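Long-range contacts in zinc chaperone AztD (Citrobacter koseri, PDB 6CMK), which carries zinc in the periplasm as a chaperone and hands one zinc ion directly to the solute-binding protein AztC of the AztABCD transport system: residues A210-H216 against S228-L234; V164-H168 against V181-N185. One frame throughout, in Å; residues are numbered along the deposited sequence.

How the contacts relate
Following the chain from the N terminus, contact 2 comes first: the loop 164-168, which leaves strand 160-163, meets 181-185 at the end of strand 178-183 and so closes a loop that holds strand 172-174 and the start of strand 178-183. The chain then runs through strand 195-200 and into strand 208-211, at whose end contact 1 opens, where 210-216 meets 228-234 across the hairpin of strands 218-221 and 224-228. The two loops follow in series, neither enclosing the other. Each ties neighbouring sheets of the beta propeller together, and the sheet containing strands 178-183, 195-200 and 208-211 takes part in both. Their centres lie about 14 Å apart and their nearest atoms about 4 Å, without touching.

Contact 1. Residues A210-H216 against S228-L234; sequences ALCPGLH and SCETGLL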
loop_
_atom_site.group_PDB
_atom_site.type_symbol
_atom_site.label_atom_id
_atom_site.label_comp_id
_atom_site.label_asym_id
_atom_site.label_seq_id
_atom_site.Cartn_x
_atom_site.Cartn_y
_atom_site.Cartn_z
ATOM N N ALA B 210 -12.375 -28.538 -1.695
ATOM C CA ALA B 210 -11.373 -28.493 -2.750
ATOM C C ALA B 210 -10.322 -29.554 -2.449
ATOM O O ALA B 210 -9.454 -29.345 -1.596
ATOM C CB ALA B 210 -10.745 -27.107 -2.838
ATOM N N LEU B 211 -10.387 -30.679 -3.164
ATOM C CA LEU B 211 -9.422 -31.748 -2.956
ATOM C C LEU B 211 -8.058 -31.351 -3.503
ATOM O O LEU B 211 -7.943 -30.769 -4.586
ATOM C CB LEU B 211 -9.894 -33.046 -3.617
ATOM C CG LEU B 211 -10.555 -34.083 -2.705
ATOM C CD1 LEU B 211 -11.786 -33.515 -2.041
ATOM C CD2 LEU B 211 -10.924 -35.331 -3.484
ATOM N N CYS B 212 -7.022 -31.676 -2.742
ATOM C CA CYS B 212 -5.639 -31.383 -3.091
ATOM C C CYS B 212 -4.782 -32.321 -2.249
ATOM O O CYS B 212 -4.371 -31.963 -1.136
ATOM C CB CYS B 212 -5.294 -29.911 -2.835
ATOM S SG CYS B 212 -4.081 -29.172 -3.997
ATOM N N PRO B 213 -4.523 -33.535 -2.730
ATOM C CA PRO B 213 -3.857 -34.538 -1.888
ATOM C C PRO B 213 -2.472 -34.092 -1.445
ATOM O O PRO B 213 -1.710 -33.511 -2.218
ATOM C CB PRO B 213 -3.782 -35.772 -2.795
ATOM C CG PRO B 213 -4.006 -35.275 -4.178
ATOM C CD PRO B 213 -4.855 -34.055 -4.065
ATOM N N GLY B 214 -2.149 -34.376 -0.187
ATOM C CA GLY B 214 -0.828 -34.074 0.324
ATOM C C GLY B 214 -0.604 -32.588 0.476
ATOM O O GLY B 214 0.483 -32.091 0.162
ATOM N N LEU B 215 -1.618 -31.861 0.931
ATOM C CA LEU B 215 -1.520 -30.409 1.019
ATOM C C LEU B 215 -0.484 -29.990 2.054
ATOM O O LEU B 215 -0.526 -30.424 3.211
ATOM C CB LEU B 215 -2.887 -29.833 1.369
ATOM C CG LEU B 215 -3.051 -28.318 1.247
ATOM C CD1 LEU B 215 -4.491 -27.993 0.886
ATOM C CD2 LEU B 215 -2.658 -27.630 2.547
ATOM N N HIS B 216 0.449 -29.136 1.629
ATOM C CA HIS B 216 1.458 -28.565 2.510
ATOM C C HIS B 216 2.174 -27.452 1.761
ATOM O O HIS B 216 2.602 -27.652 0.619
ATOM C CB HIS B 216 2.472 -29.615 2.977
ATOM C CG HIS B 216 3.409 -29.113 4.028
ATOM N ND1 HIS B 216 4.633 -28.555 3.728
ATOM C CD2 HIS B 216 3.299 -29.077 5.376
ATOM C CE1 HIS B 216 5.238 -28.200 4.847
ATOM N NE2 HIS B 216 4.449 -28.507 5.862
ATOM N N SER B 228 -0.160 -25.407 -1.670
ATOM C CA SER B 228 0.418 -26.371 -2.595
ATOM C C SER B 228 0.142 -27.797 -2.138
ATOM O O SER B 228 0.037 -28.081 -0.943
ATOM C CB SER B 228 1.924 -26.152 -2.732
ATOM O OG SER B 228 2.541 -26.038 -1.471
ATOM N N CYS B 229 0.025 -28.695 -3.111
ATOM C CA CYS B 229 -0.190 -30.103 -2.818
ATOM C C CYS B 229 0.425 -30.931 -3.945
ATOM O O CYS B 229 1.196 -30.423 -4.764
ATOM C CB CYS B 229 -1.685 -30.375 -2.625
ATOM S SG CYS B 229 -2.581 -30.535 -4.149
ATOM N N GLU B 230 0.088 -32.225 -3.979
ATOM C CA GLU B 230 0.713 -33.133 -4.940
ATOM C C GLU B 230 0.245 -32.905 -6.375
ATOM O O GLU B 230 0.971 -33.263 -7.308
ATOM C CB GLU B 230 0.449 -34.584 -4.519
ATOM C CG GLU B 230 1.010 -34.910 -3.141
ATOM C CD GLU B 230 0.580 -36.273 -2.611
ATOM O OE1 GLU B 230 -0.301 -36.920 -3.218
ATOM O OE2 GLU B 230 1.131 -36.692 -1.574
ATOM N N THR B 231 -0.932 -32.311 -6.588
ATOM C CA THR B 231 -1.458 -32.132 -7.938
ATOM C C THR B 231 -1.289 -30.720 -8.491
ATOM O O THR B 231 -1.431 -30.533 -9.703
ATOM C CB THR B 231 -2.950 -32.486 -7.987
ATOM O OG1 THR B 231 -3.685 -31.646 -7.085
ATOM C CG2 THR B 231 -3.167 -33.944 -7.625
ATOM N N GLY B 232 -0.994 -29.738 -7.657
ATOM C CA GLY B 232 -0.970 -28.360 -8.124
ATOM C C GLY B 232 -1.077 -27.404 -6.950
ATOM O O GLY B 232 -0.706 -27.738 -5.823
ATOM N N LEU B 233 -1.586 -26.210 -7.243
ATOM C CA LEU B 233 -1.836 -25.198 -6.231
ATOM C C LEU B 233 -3.325 -24.907 -6.162
ATOM O O LEU B 233 -4.006 -24.864 -7.191
ATOM C CB LEU B 233 -1.096 -23.880 -6.535
ATOM C CG LEU B 233 0.384 -23.950 -6.916
ATOM C CD1 LEU B 233 0.973 -22.548 -7.076
ATOM C CD2 LEU B 233 1.189 -24.741 -5.904
ATOM N N LEU B 234 -3.821 -24.713 -4.948
ATOM C CA LEU B 234 -5.121 -24.102 -4.737
ATOM C C LEU B 234 -4.881 -22.605 -4.662
ATOM O O LEU B 234 -3.968 -22.159 -3.961
ATOM C CB LEU B 234 -5.778 -24.599 -3.454
ATOM C CG LEU B 234 -6.090 -26.086 -3.351
ATOM C CD1 LEU B 234 -6.750 -26.354 -2.020
ATOM C CD2 LEU B 234 -6.982 -26.566 -4.484
HETATM O O HOH W 1 -6.281 -32.229 -6.759
#
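Cys212 and Cys229 are joined by a disulfide that staples two successive sheets of the beta propeller, linking the exit of strand 208-211 to the turn between strands 224-228 and 232-237. The bridge, with a torsion of -75° about its S-S bond, forms a bump with Leu234 packed on one flank and Pro213 and Thr231 on the other. Leu234 fills the hollow between Ala210, Cys212 and Leu215: its CG lies 3.7 Å from Cys212 SG, both methyls reach Ala210 CB, and CD1 also meets Leu215 CD1, the two leucine side chains crossing at about a right angle. On the other flank the Pro213 ring sits against Thr231, with CG 3.8 Å from Thr231 CG2, while the extended Glu230 side chain passes over the Pro213 carbonyl and brings OE1 near Pro213 CB. A water spans Leu211 O and Thr231 OG1, and the same hydroxyl also bonds to His247.

Backbone bonds keep the turn close. Glu230 N donates almost straight to Pro213 O at 2.8 Å, and His216 N donates to Ser228 O. The latter bond holds the backbone of His216, which with His126 and His169 binds the zinc of high-affinity site 1; Ser260 O accepts a bond from its ND1. With chi1 at 49°, Ser228 turns its hydroxyl back toward the histidine backbone, and OG donates to His216 O over 2.6 Å, tilted 31° from the carbonyl plane.

Contact 2. Residues V164-H168 against V181-N185; sequences VVAPH and VSIPN
His168 and Ser182 form the direct polar link between the two segments, with NE2 and OG 2.8 Å apart in a hydrogen bond that either atom could donate. A chi1 of 64° swings the imidazole back over its own loop, where ND1 donates to Ala166 O at 2.8 Å, nearly straight, the acceptor only 6° out of the ring plane. Bonds at both nitrogens therefore restrain the ring's rotation. The Ser182 hydroxyl is bonded to Val171 N as well. A water adds a second polar bridge, donating to Val164 O and to Ser182 O.

Apolar contact centres on Pro184. Its CA lies over the middle of one imidazole face, 3.9 Å above the plane, and its CB comes 3.5 Å from His168 ND1. Farther round the pyrrolidine, CG meets Val165 CG1 and Ala166 CB, so the proline fits the corner between the histidine ring and the bend of the loop. Val164 CG1 and Val181 CG1 touch at 4.1 Å.

His168 directly precedes the zinc ligand His169, and its ring packs edge-to-face with Trp137. The contact joins the loop after strand 160-163 to strand 178-183 of the next sheet, with strand 133-138 beside Val164 and Ser182, and strand 195-200 beside Val165 and Val181.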
loop_
_atom_site.group_PDB
_atom_site.type_symbol
_atom_site.label_atom_id
_atom_site.label_comp_id
_atom_site.label_asym_id
_atom_site.label_seq_id
_atom_site.Cartn_x
_atom_site.Cartn_y
_atom_site.Cartn_z
ATOM N N VAL B 164 -11.466 -27.384 13.242
ATOM C CA VAL B 164 -10.823 -27.925 12.053
ATOM C C VAL B 164 -10.946 -29.448 12.000
ATOM O O VAL B 164 -10.188 -30.110 11.294
ATOM C CB VAL B 164 -9.354 -27.463 11.961
ATOM C CG1 VAL B 164 -9.306 -25.949 11.843
ATOM C CG2 VAL B 164 -8.559 -27.907 13.178
ATOM N N VAL B 165 -11.904 -29.993 12.768
ATOM C CA VAL B 165 -12.404 -31.365 12.686
ATOM C C VAL B 165 -11.508 -32.298 13.493
ATOM O O VAL B 165 -11.979 -32.998 14.398
ATOM C CB VAL B 165 -12.549 -31.847 11.229
ATOM C CG1 VAL B 165 -12.927 -33.328 11.196
ATOM C CG2 VAL B 165 -13.619 -31.047 10.507
ATOM N N ALA B 166 -10.217 -32.329 13.169
ATOM C CA ALA B 166 -9.300 -33.188 13.890
ATOM C C ALA B 166 -7.925 -32.541 13.901
ATOM O O ALA B 166 -7.539 -31.907 12.905
ATOM C CB ALA B 166 -9.205 -34.587 13.276
ATOM N N PRO B 167 -7.177 -32.666 14.995
ATOM C CA PRO B 167 -5.808 -32.140 15.012
ATOM C C PRO B 167 -4.977 -32.713 13.875
ATOM O O PRO B 167 -4.915 -33.927 13.674
ATOM C CB PRO B 167 -5.278 -32.585 16.381
ATOM C CG PRO B 167 -6.486 -32.759 17.217
ATOM C CD PRO B 167 -7.562 -33.237 16.300
ATOM N N HIS B 168 -4.343 -31.826 13.116
ATOM C CA HIS B 168 -3.413 -32.254 12.080
ATOM C C HIS B 168 -2.459 -31.108 11.800
ATOM O O HIS B 168 -2.648 -29.989 12.285
ATOM C CB HIS B 168 -4.142 -32.707 10.809
ATOM C CG HIS B 168 -4.922 -31.627 10.119
ATOM N ND1 HIS B 168 -6.173 -31.227 10.540
ATOM C CD2 HIS B 168 -4.651 -30.902 9.009
ATOM C CE1 HIS B 168 -6.629 -30.288 9.730
ATOM N NE2 HIS B 168 -5.725 -30.071 8.794
ATOM N N VAL B 181 -9.572 -23.608 5.541
ATOM C CA VAL B 181 -8.823 -24.499 6.414
ATOM C C VAL B 181 -8.554 -25.797 5.677
ATOM O O VAL B 181 -9.336 -26.237 4.829
ATOM C CB VAL B 181 -9.556 -24.794 7.747
ATOM C CG1 VAL B 181 -9.800 -23.517 8.517
ATOM C CG2 VAL B 181 -10.863 -25.525 7.500
ATOM N N SER B 182 -7.443 -26.420 6.034
ATOM C CA SER B 182 -7.099 -27.714 5.487
ATOM C C SER B 182 -7.985 -28.791 6.098
ATOM O O SER B 182 -8.494 -28.654 7.214
ATOM C CB SER B 182 -5.633 -28.004 5.763
ATOM O OG SER B 182 -5.366 -27.887 7.143
ATOM N N ILE B 183 -8.165 -29.865 5.344
ATOM C CA ILE B 183 -9.052 -30.972 5.695
ATOM C C ILE B 183 -8.180 -32.122 6.181
ATOM O O ILE B 183 -7.289 -32.553 5.443
ATOM C CB ILE B 183 -9.895 -31.401 4.485
ATOM C CG1 ILE B 183 -10.780 -30.239 4.004
ATOM C CG2 ILE B 183 -10.719 -32.642 4.808
ATOM C CD1 ILE B 183 -11.321 -30.449 2.607
ATOM N N PRO B 184 -8.383 -32.651 7.388
ATOM C CA PRO B 184 -7.532 -33.760 7.835
ATOM C C PRO B 184 -7.804 -35.010 7.017
ATOM O O PRO B 184 -8.916 -35.240 6.531
ATOM C CB PRO B 184 -7.938 -33.960 9.300
ATOM C CG PRO B 184 -9.360 -33.458 9.360
ATOM C CD PRO B 184 -9.410 -32.302 8.390
ATOM N N ASN B 185 -6.770 -35.828 6.875
ATOM C CA ASN B 185 -6.924 -37.123 6.238
ATOM C C ASN B 185 -7.912 -37.949 7.050
ATOM O O ASN B 185 -7.690 -38.150 8.253
ATOM C CB ASN B 185 -5.574 -37.826 6.143
ATOM C CG ASN B 185 -5.668 -39.185 5.475
ATOM O OD1 ASN B 185 -6.478 -40.026 5.851
ATOM N ND2 ASN B 185 -4.829 -39.399 4.467
HETATM O O HOH W 2 -10.827 -28.903 8.731
#